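Local coordinates for protein MmeI (Methylophilus methylotrophus, PDB 5HR4) that acts as a Type IIL restriction-modification enzyme that binds DNA and probably methylates adenine at N6 with S-adenosyl-L-methionine as methyl donor, at residues Ile596-Glu601 against Pro607-Ala612; Leu328-Leu333 against Tyr374-Leu379; Lys473-Ile478 against Ala522-Thr527. All blocks are in the same frame, centred on the assembly; numbering follows the deposited sequence.

Contact 1: residues Ile596-Glu601 against Pro607-Ala612; sequences IIYEYE and PLAIKA
Tyr600 and Pro607 pack against each other near the turn end of a beta hairpin, whose second strand, 608-612, is an outermost strand of the large mixed sheet in the methyltransferase domain. The proline provides the bump: its CB rests over one face of the tyrosine ring, 3.9 Å from the ring centroid and 23° off the normal, a CH-pi contact. The ring reaches this place because CG stands opposite its own carbonyl carbon (chi1 -64°), which lays it alongside the proline. Its hydroxyl is hydrogen-bonded to His565 and Lys323, fixing the far rim. A serine here would probably leave Pro607 CB without its flat floor and His565 and Lys323 without their shared oxygen. Along the strands the antiparallel register is kept by two reciprocal pairs of backbone bonds, Ile597 with Ile610 and Glu599 with Leu608; the Glu599 N to Leu608 O bond is 2.9 Å long and nearly straight at 172°. On the face carrying Tyr598, the small Ala609 is a shallow spot over which the ring leans obliquely, CE2 lying 3.7 Å from Ala609 CB, while His565 stacks on the same ring. On the other face the Glu599 side chain slants across that of Ile610. Farther along, the methyl of Ala612 fills the notch beside Ile597, with Ala612 CB 3.6 Å from Ile597 CD1 and 3.7 Å from Ile597 CG1.

Contact 2: residues Leu328-Leu333 against Tyr374-Leu379; sequences LFLDEL and YRELRL
Leu330 lays its forked end across the aliphatic part of Glu376, the two side chains meeting at about a right angle. Branch CD2 does most of the touching: it lies along CB and CG of Glu376, 3.7 Å from each, and also borders Glu376 OE1, while CD1 comes no closer than 4.1 Å to Glu376 CB. A chi1 near 180° (-176°) extends the leucine away from its own helix, carrying both methyls toward helix 368-388. Glu376 bends back at chi2 (-55°), and its OE2 turns toward Arg375 NH1 of the same helix in a salt bridge modelled implausibly short, so its geometry is doubtful; Arg375 also pairs with Glu318. Deeper in, Leu377 offers CD1 to two partners: Phe329 CE2 at 4.3 Å, approached obliquely, and Leu333 CD1 at 4.5 Å. The Phe329 ring continues inward to meet Phe359 and Phe477. Contact is slight overall, since the local axes, nearly parallel at 9°, stay 11.3 Å apart and side chains alone bridge the gap. Away from this interface, Arg378 NH1 gives a hydrogen bond to Tyr374 OH, 3.0 Å long and in the guanidinium plane, and Asp430 of helix 416-440 also bonds that hydroxyl. Helix 368-388 is thus flanked by helices 318-340 and 416-440, a layer of near neighbours against a central sheet as in the Rossmann-like fold of class I methyltransferases.

Contact 3: residues Lys473-Ile478 against Ala522-Thr527; sequences KKCCFI and AHYIQT
Tyr524 reaches from the last turn of helix 517-524 to Ile478 and Cys475, and its atoms meet them in order. From CB the side chain sets out toward the strand, its chi1 of 177° swinging the ring out from the helix. One long side of that ring does the work. CD2 comes first, 3.4 Å from Ile478 CD1, and CE2 next, 3.6 Å from the same methyl; the isoleucine crosses the tyrosine obliquely. The same Ile478 CD1 also touches Ile525 CG2 at 4.0 Å, so this methyl rests against two consecutive residues. Strand 477-480, which in this family runs into the Asn-Pro-Pro-Phe motif of adenine methyltransferases, lies parallel to strand 532-538, and helix 517-524 belongs to the connection between them, a beta-alpha-beta crossover of the Rossmann-like sheet. Beyond CE2 the ring meets Cys475: Cys475 SG sits at the edge in the ring plane, 5.3 Å from the centroid of the Tyr524 ring and 87° off the normal, a sulfur-aromatic contact, and 4.0 Å from Tyr524 CE2 itself. At the tip, Tyr524 OH lies 3.5 Å from Cys475 CB, and this buried hydroxyl is hydrogen-bonded to the backbone oxygen of Leu470, from the loop leading to the strand.

Contact 1 forms one edge of the large mixed sheet, contact 3 joins one of its strands to a helix, and contact 2 lies beside it through Leu328 and Phe329. Contacts 2 and 3, with centres 19 Å apart, touch: Phe329 CB lies 3.4 Å from Phe477 CE1. Phe477 and Ile478, adjacent on the strand, point to opposite sides, one to helix 318-340 and the other to Tyr524. The centre of contact 1 is 27 Å from that of contact 3 and 21 Å from that of contact 2, whose nearest atoms are about 5 Å away, without touching. All three lie away from the sinefungin pocket; the side chains of Phe329 and Ile478 are about 13 and 12 Å from the ligand.

Contact 1: residues Ile596-Glu601 against Pro607-Ala612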
loop_
_atom_site.group_PDB
_atom_site.type_symbol
_atom_site.label_atom_id
_atom_site.label_comp_id
_atom_site.label_asym_id
_atom_site.label_seq_id
_atom_site.Cartn_x
_atom_site.Cartn_y
_atom_site.Cartn_z
ATOM N N ILE A 596 -4.760 21.051 -2.949
ATOM C CA ILE A 596 -4.779 20.782 -1.514
ATOM C C ILE A 596 -3.890 19.571 -1.228
ATOM O O ILE A 596 -3.913 18.574 -1.966
ATOM C CB ILE A 596 -6.215 20.584 -0.986
ATOM C CG1 ILE A 596 -6.862 19.329 -1.590
ATOM C CG2 ILE A 596 -7.040 21.836 -1.258
ATOM C CD1 ILE A 596 -8.408 19.347 -1.815
ATOM N N ILE A 597 -3.068 19.683 -0.191
ATOM C CA ILE A 597 -2.316 18.565 0.366
ATOM C C ILE A 597 -2.950 18.255 1.710
ATOM O O ILE A 597 -3.049 19.142 2.562
ATOM C CB ILE A 597 -0.829 18.911 0.536
ATOM C CG1 ILE A 597 -0.168 19.172 -0.817
ATOM C CG2 ILE A 597 -0.099 17.820 1.315
ATOM C CD1 ILE A 597 1.219 19.739 -0.675
ATOM N N TYR A 598 -3.410 17.027 1.899
ATOM C CA TYR A 598 -3.955 16.600 3.186
ATOM C C TYR A 598 -2.826 16.063 4.065
ATOM O O TYR A 598 -2.126 15.122 3.668
ATOM C CB TYR A 598 -5.016 15.518 2.986
ATOM C CG TYR A 598 -6.265 15.975 2.271
ATOM C CD1 TYR A 598 -6.294 16.098 0.895
ATOM C CD2 TYR A 598 -7.420 16.276 2.980
ATOM C CE1 TYR A 598 -7.437 16.507 0.247
ATOM C CE2 TYR A 598 -8.558 16.695 2.344
ATOM C CZ TYR A 598 -8.566 16.810 0.975
ATOM O OH TYR A 598 -9.723 17.215 0.339
ATOM N N GLU A 599 -2.661 16.637 5.260
ATOM C CA GLU A 599 -1.572 16.306 6.169
ATOM C C GLU A 599 -2.087 15.593 7.411
ATOM O O GLU A 599 -3.240 15.759 7.807
ATOM C CB GLU A 599 -0.820 17.558 6.583
ATOM C CG GLU A 599 -0.377 18.391 5.405
ATOM C CD GLU A 599 0.561 19.495 5.823
ATOM O OE1 GLU A 599 0.074 20.546 6.299
ATOM O OE2 GLU A 599 1.789 19.300 5.692
ATOM N N TYR A 600 -1.216 14.789 8.029
ATOM C CA TYR A 600 -1.589 13.984 9.191
ATOM C C TYR A 600 -0.659 14.285 10.356
ATOM O O TYR A 600 0.552 14.076 10.246
ATOM C CB TYR A 600 -1.541 12.488 8.886
ATOM C CG TYR A 600 -2.526 12.000 7.852
ATOM C CD1 TYR A 600 -2.382 12.343 6.513
ATOM C CD2 TYR A 600 -3.576 11.159 8.207
ATOM C CE1 TYR A 600 -3.275 11.887 5.553
ATOM C CE2 TYR A 600 -4.468 10.700 7.262
ATOM C CZ TYR A 600 -4.314 11.061 5.932
ATOM O OH TYR A 600 -5.208 10.603 4.979
ATOM N N GLU A 601 -1.225 14.761 11.474
ATOM C CA GLU A 601 -0.495 14.812 12.738
ATOM C C GLU A 601 -0.248 13.387 13.234
ATOM O O GLU A 601 0.897 12.932 13.286
ATOM C CB GLU A 601 -1.255 15.635 13.791
ATOM N N PRO A 607 -7.171 13.394 8.511
ATOM C CA PRO A 607 -6.316 14.350 7.806
ATOM C C PRO A 607 -6.830 15.771 7.957
ATOM O O PRO A 607 -7.993 16.013 8.291
ATOM C CB PRO A 607 -6.434 13.910 6.343
ATOM C CG PRO A 607 -7.891 13.441 6.265
ATOM C CD PRO A 607 -8.212 12.828 7.629
ATOM N N LEU A 608 -5.938 16.711 7.665
ATOM C CA LEU A 608 -6.271 18.123 7.608
ATOM C C LEU A 608 -5.863 18.672 6.247
ATOM O O LEU A 608 -4.691 18.585 5.872
ATOM C CB LEU A 608 -5.559 18.880 8.737
ATOM C CG LEU A 608 -6.016 20.299 9.080
ATOM C CD1 LEU A 608 -7.429 20.301 9.677
ATOM C CD2 LEU A 608 -5.020 20.945 10.014
ATOM N N ALA A 609 -6.810 19.272 5.529
ATOM C CA ALA A 609 -6.513 19.888 4.236
ATOM C C ALA A 609 -5.781 21.219 4.397
ATOM O O ALA A 609 -6.255 22.113 5.099
ATOM C CB ALA A 609 -7.800 20.105 3.443
ATOM N N ILE A 610 -4.655 21.361 3.703
ATOM C CA ILE A 610 -3.844 22.576 3.678
ATOM C C ILE A 610 -3.695 23.038 2.230
ATOM O O ILE A 610 -3.499 22.223 1.319
ATOM C CB ILE A 610 -2.456 22.334 4.322
ATOM C CG1 ILE A 610 -2.590 22.120 5.839
ATOM C CG2 ILE A 610 -1.472 23.462 3.996
ATOM C CD1 ILE A 610 -3.500 23.135 6.595
ATOM N N LYS A 611 -3.803 24.343 2.014
ATOM C CA LYS A 611 -3.618 24.907 0.684
ATOM C C LYS A 611 -2.176 24.701 0.238
ATOM O O LYS A 611 -1.250 24.717 1.048
ATOM C CB LYS A 611 -3.983 26.401 0.706
ATOM C CG LYS A 611 -3.748 27.155 -0.580
ATOM C CD LYS A 611 -4.728 28.313 -0.737
ATOM C CE LYS A 611 -4.104 29.649 -0.355
ATOM N NZ LYS A 611 -4.925 30.776 -0.892
ATOM N N ALA A 612 -1.976 24.490 -1.056
ATOM C CA ALA A 612 -0.623 24.268 -1.543
ATOM C C ALA A 612 -0.388 25.048 -2.822
ATOM O O ALA A 612 -1.210 25.007 -3.741
ATOM C CB ALA A 612 -0.360 22.786 -1.777
#

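Contact 2: residues Leu328-Leu333 against Tyr374-Leu379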
loop_
_atom_site.group_PDB
_atom_site.type_symbol
_atom_site.label_atom_id
_atom_site.label_comp_id
_atom_site.label_asym_id
_atom_site.label_seq_id
_atom_site.Cartn_x
_atom_site.Cartn_y
_atom_site.Cartn_z
ATOM N N LEU A 328 -11.794 13.892 -5.490
ATOM C CA LEU A 328 -11.744 13.586 -6.918
ATOM C C LEU A 328 -12.978 14.117 -7.637
ATOM O O LEU A 328 -12.864 14.803 -8.662
ATOM C CB LEU A 328 -11.590 12.082 -7.155
ATOM C CG LEU A 328 -11.192 11.685 -8.593
ATOM C CD1 LEU A 328 -9.927 12.426 -9.065
ATOM C CD2 LEU A 328 -11.028 10.165 -8.756
ATOM N N PHE A 329 -14.168 13.830 -7.116
ATOM C CA PHE A 329 -15.359 14.360 -7.772
ATOM C C PHE A 329 -16.477 14.703 -6.799
ATOM O O PHE A 329 -17.206 15.670 -7.031
ATOM C CB PHE A 329 -15.889 13.366 -8.815
ATOM C CG PHE A 329 -16.068 11.981 -8.284
ATOM C CD1 PHE A 329 -15.041 11.058 -8.366
ATOM C CD2 PHE A 329 -17.260 11.597 -7.703
ATOM C CE1 PHE A 329 -15.192 9.779 -7.864
ATOM C CE2 PHE A 329 -17.426 10.323 -7.210
ATOM C CZ PHE A 329 -16.379 9.409 -7.285
ATOM N N LEU A 330 -16.612 13.931 -5.713
ATOM C CA LEU A 330 -17.868 13.886 -4.970
ATOM C C LEU A 330 -18.188 15.233 -4.341
ATOM O O LEU A 330 -19.282 15.773 -4.543
ATOM C CB LEU A 330 -17.817 12.777 -3.915
ATOM C CG LEU A 330 -19.114 12.565 -3.118
ATOM C CD1 LEU A 330 -20.282 12.421 -4.039
ATOM C CD2 LEU A 330 -19.049 11.386 -2.170
ATOM N N ASP A 331 -17.244 15.806 -3.590
ATOM C CA ASP A 331 -17.508 17.101 -2.977
ATOM C C ASP A 331 -17.961 18.124 -4.017
ATOM O O ASP A 331 -18.909 18.883 -3.776
ATOM C CB ASP A 331 -16.279 17.623 -2.231
ATOM C CG ASP A 331 -15.982 16.843 -0.943
ATOM O OD1 ASP A 331 -16.893 16.128 -0.455
ATOM O OD2 ASP A 331 -14.836 16.954 -0.410
ATOM N N GLU A 332 -17.310 18.164 -5.188
ATOM C CA GLU A 332 -17.727 19.174 -6.160
ATOM C C GLU A 332 -19.141 18.909 -6.640
ATOM O O GLU A 332 -19.891 19.856 -6.905
ATOM C CB GLU A 332 -16.768 19.258 -7.349
ATOM N N LEU A 333 -19.546 17.639 -6.694
ATOM C CA LEU A 333 -20.918 17.319 -7.078
ATOM C C LEU A 333 -21.935 17.790 -6.041
ATOM O O LEU A 333 -23.092 18.050 -6.389
ATOM C CB LEU A 333 -21.061 15.816 -7.313
ATOM C CG LEU A 333 -20.362 15.264 -8.554
ATOM C CD1 LEU A 333 -20.619 13.778 -8.648
ATOM C CD2 LEU A 333 -20.852 15.968 -9.810
ATOM N N TYR A 374 -20.863 4.276 -6.372
ATOM C CA TYR A 374 -22.237 4.133 -6.832
ATOM C C TYR A 374 -23.224 4.432 -5.713
ATOM O O TYR A 374 -24.318 4.940 -5.975
ATOM C CB TYR A 374 -22.441 2.721 -7.412
ATOM C CG TYR A 374 -23.854 2.388 -7.810
ATOM C CD1 TYR A 374 -24.477 3.051 -8.862
ATOM C CD2 TYR A 374 -24.569 1.399 -7.144
ATOM C CE1 TYR A 374 -25.785 2.764 -9.224
ATOM C CE2 TYR A 374 -25.869 1.092 -7.506
ATOM C CZ TYR A 374 -26.469 1.787 -8.544
ATOM O OH TYR A 374 -27.760 1.494 -8.909
ATOM N N ARG A 375 -22.861 4.151 -4.461
ATOM C CA ARG A 375 -23.798 4.410 -3.371
ATOM C C ARG A 375 -23.914 5.908 -3.102
ATOM O O ARG A 375 -25.015 6.434 -2.913
ATOM C CB ARG A 375 -23.371 3.656 -2.112
ATOM C CG ARG A 375 -23.851 4.311 -0.842
ATOM C CD ARG A 375 -23.875 3.361 0.334
ATOM N NE ARG A 375 -22.566 3.174 0.955
ATOM C CZ ARG A 375 -21.870 4.142 1.541
ATOM N NH1 ARG A 375 -22.357 5.374 1.557
ATOM N NH2 ARG A 375 -20.691 3.886 2.104
ATOM N N GLU A 376 -22.785 6.613 -3.095
ATOM C CA GLU A 376 -22.822 8.063 -2.965
ATOM C C GLU A 376 -23.617 8.701 -4.097
ATOM O O GLU A 376 -24.398 9.642 -3.880
ATOM C CB GLU A 376 -21.394 8.598 -2.920
ATOM C CG GLU A 376 -20.663 8.101 -1.692
ATOM C CD GLU A 376 -21.430 8.447 -0.432
ATOM O OE1 GLU A 376 -21.730 9.646 -0.247
ATOM O OE2 GLU A 376 -21.769 7.534 0.349
ATOM N N LEU A 377 -23.443 8.202 -5.312
ATOM C CA LEU A 377 -24.214 8.747 -6.415
ATOM C C LEU A 377 -25.690 8.482 -6.219
ATOM O O LEU A 377 -26.521 9.376 -6.414
ATOM C CB LEU A 377 -23.721 8.170 -7.733
ATOM C CG LEU A 377 -22.878 9.193 -8.474
ATOM C CD1 LEU A 377 -21.670 9.567 -7.649
ATOM C CD2 LEU A 377 -22.472 8.599 -9.790
ATOM N N ARG A 378 -26.044 7.276 -5.785
ATOM C CA ARG A 378 -27.455 7.027 -5.525
ATOM C C ARG A 378 -27.982 7.969 -4.440
ATOM O O ARG A 378 -29.036 8.592 -4.610
ATOM C CB ARG A 378 -27.686 5.559 -5.171
ATOM C CG ARG A 378 -27.676 4.636 -6.408
ATOM C CD ARG A 378 -28.845 4.945 -7.356
ATOM N NE ARG A 378 -30.120 4.661 -6.706
ATOM C CZ ARG A 378 -30.709 3.468 -6.694
ATOM N NH1 ARG A 378 -30.156 2.433 -7.317
ATOM N NH2 ARG A 378 -31.859 3.305 -6.063
ATOM N N LEU A 379 -27.234 8.135 -3.344
ATOM C CA LEU A 379 -27.686 9.033 -2.282
ATOM C C LEU A 379 -27.868 10.449 -2.807
ATOM O O LEU A 379 -28.903 11.089 -2.555
ATOM C CB LEU A 379 -26.712 9.013 -1.105
ATOM C CG LEU A 379 -26.765 7.778 -0.205
ATOM C CD1 LEU A 379 -25.827 7.924 0.966
ATOM C CD2 LEU A 379 -28.171 7.561 0.274
#

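Contact 3: residues Lys473-Ile478 against Ala522-Thr527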
loop_
_atom_site.group_PDB
_atom_site.type_symbol
_atom_site.label_atom_id
_atom_site.label_comp_id
_atom_site.label_asym_id
_atom_site.label_seq_id
_atom_site.Cartn_x
_atom_site.Cartn_y
_atom_site.Cartn_z
ATOM N N LYS A 473 -12.490 8.395 -24.466
ATOM C CA LYS A 473 -13.360 9.539 -24.714
ATOM C C LYS A 473 -14.674 9.424 -23.961
ATOM O O LYS A 473 -15.318 10.445 -23.714
ATOM C CB LYS A 473 -13.624 9.710 -26.215
ATOM N N LYS A 474 -15.080 8.213 -23.577
ATOM C CA LYS A 474 -16.300 8.008 -22.806
ATOM C C LYS A 474 -16.028 7.829 -21.319
ATOM O O LYS A 474 -16.921 7.402 -20.583
ATOM C CB LYS A 474 -17.077 6.795 -23.335
ATOM N N CYS A 475 -14.819 8.132 -20.862
ATOM C CA CYS A 475 -14.422 7.891 -19.486
ATOM C C CYS A 475 -14.256 9.209 -18.739
ATOM O O CYS A 475 -13.861 10.221 -19.327
ATOM C CB CYS A 475 -13.117 7.087 -19.436
ATOM S SG CYS A 475 -12.225 7.138 -17.854
ATOM N N CYS A 476 -14.541 9.182 -17.430
ATOM C CA CYS A 476 -14.463 10.377 -16.592
ATOM C C CYS A 476 -13.437 10.260 -15.469
ATOM O O CYS A 476 -12.516 11.086 -15.398
ATOM C CB CYS A 476 -15.845 10.695 -16.017
ATOM S SG CYS A 476 -17.004 11.183 -17.284
ATOM N N PHE A 477 -13.559 9.278 -14.579
ATOM C CA PHE A 477 -12.628 9.167 -13.469
ATOM C C PHE A 477 -11.932 7.809 -13.461
ATOM O O PHE A 477 -12.536 6.777 -13.774
ATOM C CB PHE A 477 -13.342 9.423 -12.150
ATOM C CG PHE A 477 -14.114 10.681 -12.152
ATOM C CD1 PHE A 477 -13.522 11.876 -11.770
ATOM C CD2 PHE A 477 -15.430 10.696 -12.575
ATOM C CE1 PHE A 477 -14.235 13.059 -11.784
ATOM C CE2 PHE A 477 -16.142 11.881 -12.605
ATOM C CZ PHE A 477 -15.541 13.059 -12.201
ATOM N N ILE A 478 -10.646 7.836 -13.118
ATOM C CA ILE A 478 -9.836 6.650 -12.907
ATOM C C ILE A 478 -9.418 6.671 -11.446
ATOM O O ILE A 478 -8.713 7.590 -11.008
ATOM C CB ILE A 478 -8.618 6.617 -13.844
ATOM C CG1 ILE A 478 -9.059 6.392 -15.285
ATOM C CG2 ILE A 478 -7.650 5.516 -13.464
ATOM C CD1 ILE A 478 -7.918 6.437 -16.223
ATOM N N ALA A 522 -1.441 7.493 -17.422
ATOM C CA ALA A 522 -0.924 8.681 -18.099
ATOM C C ALA A 522 -1.000 8.547 -19.616
ATOM O O ALA A 522 -1.279 9.524 -20.314
ATOM C CB ALA A 522 0.509 8.961 -17.664
ATOM N N HIS A 523 -0.753 7.349 -20.149
ATOM C CA HIS A 523 -0.900 7.156 -21.590
ATOM C C HIS A 523 -2.370 7.096 -21.991
ATOM O O HIS A 523 -2.764 7.649 -23.022
ATOM C CB HIS A 523 -0.152 5.895 -22.036
ATOM C CG HIS A 523 1.327 6.101 -22.198
ATOM N ND1 HIS A 523 2.259 5.563 -21.331
ATOM C CD2 HIS A 523 2.034 6.804 -23.114
ATOM C CE1 HIS A 523 3.474 5.917 -21.714
ATOM N NE2 HIS A 523 3.365 6.669 -22.795
ATOM N N TYR A 524 -3.198 6.463 -21.162
ATOM C CA TYR A 524 -4.617 6.329 -21.454
ATOM C C TYR A 524 -5.312 7.683 -21.574
ATOM O O TYR A 524 -6.118 7.899 -22.487
ATOM C CB TYR A 524 -5.257 5.493 -20.356
ATOM C CG TYR A 524 -6.752 5.308 -20.463
ATOM C CD1 TYR A 524 -7.305 4.493 -21.439
ATOM C CD2 TYR A 524 -7.607 5.906 -19.557
ATOM C CE1 TYR A 524 -8.676 4.312 -21.520
ATOM C CE2 TYR A 524 -8.974 5.724 -19.630
ATOM C CZ TYR A 524 -9.500 4.926 -20.608
ATOM O OH TYR A 524 -10.858 4.733 -20.683
ATOM N N ILE A 525 -5.036 8.607 -20.651
ATOM C CA ILE A 525 -5.765 9.876 -20.653
ATOM C C ILE A 525 -5.192 10.861 -21.649
ATOM O O ILE A 525 -5.742 11.961 -21.801
ATOM C CB ILE A 525 -5.803 10.537 -19.256
ATOM C CG1 ILE A 525 -4.418 11.016 -18.834
ATOM C CG2 ILE A 525 -6.343 9.564 -18.225
ATOM C CD1 ILE A 525 -4.435 11.761 -17.513
ATOM N N GLN A 526 -4.105 10.504 -22.334
ATOM C CA GLN A 526 -3.511 11.424 -23.296
ATOM C C GLN A 526 -4.522 11.834 -24.362
ATOM O O GLN A 526 -4.426 12.937 -24.912
ATOM C CB GLN A 526 -2.269 10.782 -23.930
ATOM C CG GLN A 526 -1.154 11.760 -24.290
ATOM C CD GLN A 526 -0.505 12.404 -23.065
ATOM O OE1 GLN A 526 0.039 11.709 -22.207
ATOM N NE2 GLN A 526 -0.561 13.736 -22.979
ATOM N N THR A 527 -5.520 10.979 -24.635
ATOM C CA THR A 527 -6.549 11.257 -25.632
ATOM C C THR A 527 -7.746 12.028 -25.079
ATOM O O THR A 527 -8.637 12.383 -25.861
ATOM C CB THR A 527 -7.060 9.947 -26.273
ATOM O OG1 THR A 527 -7.621 9.100 -25.265
ATOM C CG2 THR A 527 -5.940 9.186 -26.957
#